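Local coordinates for TipC2 (Streptococcus intermedius B196, PDB 6DHX), which probably acts as an immunity protein that protects its producer by recognising an antibacterial toxin exported by the type VII secretion system, at residues S62-D67 / K76-F81; V102-W107 / K119-A124. All blocks are in the same frame, centred on the assembly; numbering follows the deposited sequence.

Interaction 1 of 2, residues S62-D67 / K76-F81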
# COMPACT_ATOMS: atom_id res chain seq x y z
N SER A 62 3.51 -0.73 -11.06
CA SER A 62 3.17 0.15 -9.95
C SER A 62 1.82 0.77 -10.29
O SER A 62 1.61 1.18 -11.43
CB SER A 62 4.27 1.22 -9.79
OG SER A 62 3.98 2.16 -8.78
N ILE A 63 0.92 0.79 -9.30
CA ILE A 63 -0.46 1.24 -9.48
C ILE A 63 -0.58 2.57 -8.75
O ILE A 63 -0.15 2.69 -7.59
CB ILE A 63 -1.45 0.22 -8.89
CG1 ILE A 63 -1.17 -1.21 -9.41
CG2 ILE A 63 -2.89 0.68 -9.12
CD1 ILE A 63 -1.14 -1.36 -10.98
N LEU A 64 -1.16 3.57 -9.40
CA LEU A 64 -1.29 4.90 -8.81
C LEU A 64 -2.74 5.34 -8.95
O LEU A 64 -3.27 5.37 -10.07
CB LEU A 64 -0.37 5.92 -9.55
CG LEU A 64 -0.37 7.33 -8.97
CD1 LEU A 64 0.30 7.25 -7.55
CD2 LEU A 64 0.40 8.34 -9.83
N TYR A 65 -3.38 5.70 -7.83
CA TYR A 65 -4.75 6.18 -7.94
C TYR A 65 -4.78 7.54 -8.63
O TYR A 65 -3.98 8.43 -8.33
CB TYR A 65 -5.42 6.28 -6.55
CG TYR A 65 -6.04 4.96 -6.20
CD1 TYR A 65 -5.23 3.87 -5.83
CD2 TYR A 65 -7.41 4.75 -6.31
CE1 TYR A 65 -5.78 2.59 -5.55
CE2 TYR A 65 -7.98 3.50 -6.05
CZ TYR A 65 -7.16 2.43 -5.67
OH TYR A 65 -7.70 1.20 -5.40
N LYS A 66 -5.74 7.68 -9.56
CA LYS A 66 -5.94 8.93 -10.28
C LYS A 66 -6.48 10.01 -9.35
O LYS A 66 -7.18 9.73 -8.38
CB LYS A 66 -6.94 8.73 -11.45
CG LYS A 66 -6.49 7.72 -12.53
CD LYS A 66 -7.63 7.40 -13.53
CE LYS A 66 -7.17 6.44 -14.65
NZ LYS A 66 -8.34 6.06 -15.58
N ASP A 67 -6.17 11.26 -9.68
CA ASP A 67 -6.64 12.38 -8.87
C ASP A 67 -8.16 12.38 -8.70
O ASP A 67 -8.66 12.65 -7.60
CB ASP A 67 -6.15 13.69 -9.48
CG ASP A 67 -4.65 13.78 -9.51
OD1 ASP A 67 -3.99 13.16 -8.64
OD2 ASP A 67 -4.13 14.49 -10.40
N LYS A 76 -1.99 10.75 -2.16
CA LYS A 76 -1.41 9.66 -2.93
C LYS A 76 -1.92 8.34 -2.40
O LYS A 76 -2.00 8.14 -1.18
CB LYS A 76 0.13 9.69 -2.86
CG LYS A 76 0.80 8.68 -3.77
CD LYS A 76 2.31 8.98 -3.86
CE LYS A 76 2.94 8.09 -4.91
NZ LYS A 76 4.43 8.37 -5.06
N ILE A 77 -2.23 7.42 -3.30
CA ILE A 77 -2.52 6.04 -2.94
C ILE A 77 -1.86 5.19 -4.01
O ILE A 77 -2.11 5.38 -5.20
CB ILE A 77 -4.05 5.74 -2.88
CG1 ILE A 77 -4.81 6.76 -2.02
CG2 ILE A 77 -4.28 4.27 -2.40
CD1 ILE A 77 -6.36 6.74 -2.24
N ALA A 78 -1.03 4.24 -3.60
CA ALA A 78 -0.21 3.53 -4.59
C ALA A 78 0.01 2.09 -4.16
O ALA A 78 -0.07 1.75 -2.97
CB ALA A 78 1.13 4.26 -4.79
N ILE A 79 0.23 1.23 -5.15
CA ILE A 79 0.57 -0.17 -4.91
C ILE A 79 1.82 -0.48 -5.71
O ILE A 79 1.81 -0.34 -6.93
CB ILE A 79 -0.55 -1.14 -5.33
CG1 ILE A 79 -1.91 -0.70 -4.76
CG2 ILE A 79 -0.17 -2.57 -4.87
CD1 ILE A 79 -3.10 -1.51 -5.34
N ASP A 80 2.89 -0.89 -5.05
CA ASP A 80 4.12 -1.28 -5.74
C ASP A 80 4.30 -2.79 -5.62
O ASP A 80 4.05 -3.35 -4.57
CB ASP A 80 5.36 -0.60 -5.14
CG ASP A 80 5.46 0.85 -5.53
OD1 ASP A 80 5.01 1.20 -6.62
OD2 ASP A 80 5.92 1.69 -4.72
N PHE A 81 4.79 -3.43 -6.69
CA PHE A 81 5.05 -4.87 -6.68
C PHE A 81 6.54 -5.14 -6.82
O PHE A 81 7.18 -4.56 -7.70
CB PHE A 81 4.32 -5.51 -7.87
CG PHE A 81 2.84 -5.50 -7.70
CD1 PHE A 81 2.10 -4.37 -8.02
CD2 PHE A 81 2.18 -6.61 -7.17
CE1 PHE A 81 0.69 -4.32 -7.84
CE2 PHE A 81 0.79 -6.59 -6.98
CZ PHE A 81 0.04 -5.42 -7.29
O HOH W 1 -2.40 8.70 -6.02
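Ser62-Tyr65 and Lys76-Phe81 pair as antiparallel strands of one hairpin, their axes 4.6 Å apart at closest approach and their directions 175° apart, with Ile63 and Ile79 as the hydrogen-bonded pair at the middle. Ile63 N gives its hydrogen to Ile79 O at 2.8 Å, and Ile79 N returns a bond to Ile63 O. Two residues on, past the non-hydrogen-bonded pair Leu64-Ala78, Tyr65 N reaches Ile77 O at 2.9 Å with an almost straight N-H...O angle of 175°. Beyond that the ladder opens: a water accepts from Ile77 N and donates to Tyr65 O, so it stands in for the direct bond where the first strand ends.

On the face carrying Ile63 and Ile79 the side chains are apolar. The two isoleucines meet through their branch carbons, CB to CB 3.9 Å, while Ile63 CG1 lies in the plane of the Phe81 ring at its CE1 edge. Tyr65 brings its CD1 to 3.6 Å from Ile77 CG2, with Ile77 O at the ring edge; its hydroxyl goes on to Asp169 of helix 151-173, which packs over Ile77 and Ile79.

The other face is more polar. Ser62 has OG turned anti to the backbone N (chi1 177°), where it donates to Asp80 OD1 at 2.6 Å, close to the line of that C-O bond. Farther along, the Leu64 side chain crosses the extended Lys76 chain at about a right angle, its CD1 touching Lys76 CE at 3.8 Å, while the ammonium group bonds to Tyr93 OH.

The chemistry thus divides by face: hydrocarbon and ring edges make up the side met by helix 151-173 and by Phe39, whereas a short hydroxyl-carboxylate bond, which would help fix the Asp80 carboxylate, ties the strands on the reverse.

Interaction 2 of 2, residues V102-W107 / K119-A124; sequences VRVRIW and KSVKIA
Lys122 packs over one face of the Trp107 indole, two residues along from Ser120, the direct partner of Trp107, and on the same side of the sheet; this diagonal contact marks the less enclosed end of an otherwise buried antiparallel hairpin. Lys122 CE stands 3.6 Å from Trp107 CD2, and Lys122 NZ is 3.9 Å from the centroid of the five-membered ring, only 10° off the normal: a cation-pi contact added to a CH-pi one. The indole can take this place because its CG is anti to the backbone N (chi1 -172°). Trp107, Ser120 and Lys122 are all partly exposed, and a water bridges Trp107 O and Ser120 OG.

The backbone is tightly laced throughout. Six N-H...O bonds, in the reciprocal pairs Arg103-Ala124, Arg105-Lys122 and Trp107-Ser120, run from 2.8 to 2.9 Å between donor N and acceptor O. That from Arg105 N to Lys122 O comes in from above the carbonyl plane, 40° out of it.

The Val104 and Ile106 face is buried and apolar: Val104 CG2 presses on Val121 CG1 at 3.6 Å and Val102 CG1 meets Ile123 CG2 at 4.0 Å. Helix 137-146 covers these valines and Ile123. At the buried end of the opposite face, Ala124 CB sits 3.6 Å above the Arg103 guanidinium plane, toward its rim. Arg105 meets Lys122 through hydrocarbon, CD to CB 3.9 Å. Glu95 binds both arginines, and Glu126 and Asp131 also grip Arg103.

Cations are therefore accommodated in two ways on this one face: the buried guanidiniums by carboxylates, which probably offset their charge and limit their rotation, and the ammonium of Lys122 by the indole face, at the end nearer solvent.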
# COMPACT_ATOMS: atom_id res chain seq x y z
N VAL A 102 3.28 19.05 6.03
CA VAL A 102 3.56 17.78 6.69
C VAL A 102 2.51 16.77 6.26
O VAL A 102 1.32 17.07 6.31
CB VAL A 102 3.58 17.91 8.23
CG1 VAL A 102 3.86 16.54 8.87
CG2 VAL A 102 4.63 18.95 8.71
N ARG A 103 2.96 15.57 5.83
CA ARG A 103 2.06 14.49 5.45
C ARG A 103 2.40 13.26 6.27
O ARG A 103 3.57 13.02 6.60
CB ARG A 103 2.14 14.13 3.94
CG ARG A 103 2.00 15.37 2.99
CD ARG A 103 1.80 14.91 1.54
NE ARG A 103 2.83 13.97 1.06
CZ ARG A 103 4.03 14.36 0.60
NH1 ARG A 103 4.34 15.65 0.59
NH2 ARG A 103 4.91 13.46 0.17
N VAL A 104 1.39 12.48 6.59
CA VAL A 104 1.59 11.15 7.14
C VAL A 104 1.54 10.15 5.99
O VAL A 104 0.82 10.32 5.01
CB VAL A 104 0.54 10.84 8.21
CG1 VAL A 104 -0.86 10.67 7.56
CG2 VAL A 104 0.91 9.63 9.01
N ARG A 105 2.37 9.13 6.08
CA ARG A 105 2.40 8.07 5.09
C ARG A 105 2.13 6.78 5.82
O ARG A 105 2.87 6.44 6.75
CB ARG A 105 3.76 7.98 4.40
CG ARG A 105 4.42 9.30 4.11
CD ARG A 105 5.87 9.04 3.69
NE ARG A 105 6.02 8.71 2.26
CZ ARG A 105 5.85 7.51 1.70
NH1 ARG A 105 6.04 7.37 0.39
NH2 ARG A 105 5.46 6.47 2.41
N ILE A 106 1.10 6.05 5.43
CA ILE A 106 0.83 4.77 6.06
C ILE A 106 1.21 3.70 5.05
O ILE A 106 0.73 3.71 3.91
CB ILE A 106 -0.62 4.69 6.56
CG1 ILE A 106 -0.78 5.70 7.71
CG2 ILE A 106 -0.95 3.33 7.11
CD1 ILE A 106 -2.23 5.88 8.21
N TRP A 107 2.07 2.79 5.49
CA TRP A 107 2.89 1.92 4.68
C TRP A 107 2.56 0.48 5.05
O TRP A 107 2.74 0.08 6.20
CB TRP A 107 4.34 2.26 5.05
CG TRP A 107 5.40 1.72 4.32
CD1 TRP A 107 6.09 0.56 4.58
CD2 TRP A 107 6.06 2.35 3.24
NE1 TRP A 107 7.13 0.43 3.71
CE2 TRP A 107 7.13 1.51 2.86
CE3 TRP A 107 5.87 3.54 2.56
CZ2 TRP A 107 7.99 1.82 1.81
CZ3 TRP A 107 6.72 3.84 1.50
CH2 TRP A 107 7.77 2.99 1.14
N LYS A 119 2.24 -3.12 9.00
CA LYS A 119 1.67 -1.80 8.83
C LYS A 119 2.57 -0.85 9.60
O LYS A 119 2.91 -1.14 10.75
CB LYS A 119 0.22 -1.74 9.36
CG LYS A 119 -0.72 -2.69 8.61
CD LYS A 119 -1.96 -3.26 9.34
CE LYS A 119 -2.98 -2.23 9.70
NZ LYS A 119 -4.17 -2.92 10.30
N SER A 120 3.01 0.22 8.96
CA SER A 120 3.91 1.16 9.65
C SER A 120 3.55 2.59 9.22
O SER A 120 2.73 2.81 8.30
CB SER A 120 5.36 0.76 9.35
OG SER A 120 5.71 1.07 8.03
N VAL A 121 4.13 3.56 9.92
CA VAL A 121 3.81 4.98 9.75
C VAL A 121 5.09 5.77 9.55
O VAL A 121 6.05 5.62 10.33
CB VAL A 121 3.08 5.56 10.97
CG1 VAL A 121 2.51 6.87 10.59
CG2 VAL A 121 2.02 4.68 11.45
N LYS A 122 5.08 6.66 8.57
CA LYS A 122 6.18 7.55 8.27
C LYS A 122 5.65 8.97 8.12
O LYS A 122 4.43 9.21 8.03
CB LYS A 122 6.90 7.11 6.97
CG LYS A 122 7.48 5.69 6.99
CD LYS A 122 8.08 5.37 5.61
CE LYS A 122 8.50 3.89 5.45
NZ LYS A 122 8.23 3.11 6.67
N ILE A 123 6.57 9.93 8.07
CA ILE A 123 6.24 11.34 7.90
C ILE A 123 6.97 11.86 6.67
O ILE A 123 8.10 11.45 6.39
CB ILE A 123 6.64 12.14 9.17
CG1 ILE A 123 5.77 11.71 10.36
CG2 ILE A 123 6.56 13.60 8.91
CD1 ILE A 123 4.28 12.19 10.25
N ALA A 124 6.32 12.74 5.93
CA ALA A 124 6.97 13.52 4.88
C ALA A 124 6.88 15.00 5.22
O ALA A 124 5.80 15.51 5.54
CB ALA A 124 6.31 13.27 3.51
O HOH W 2 5.38 -1.57 6.92

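Both interactions join neighbouring strands of antiparallel hairpins in the same mixed sheet, and strand 89-99 lies between them, pairing with 74-82 on one side and 102-111 on the other. Their centres are 15 Å apart and their nearest atoms about 6 Å, so they do not touch. Tyr93 of the intervening strand meets Lys76 and Asp80 of interaction 1 as well as Trp107 of interaction 2. Both are largely buried: helix 151-173 and Phe39 of a loop pack on the apolar face of interaction 1, helix 137-146 on that of interaction 2. On the polar side, interaction 1 has a hydroxyl-carboxylate bond across the strands; interaction 2 has a cation-pi contact, its arginines pairing with carboxylates outside both segments.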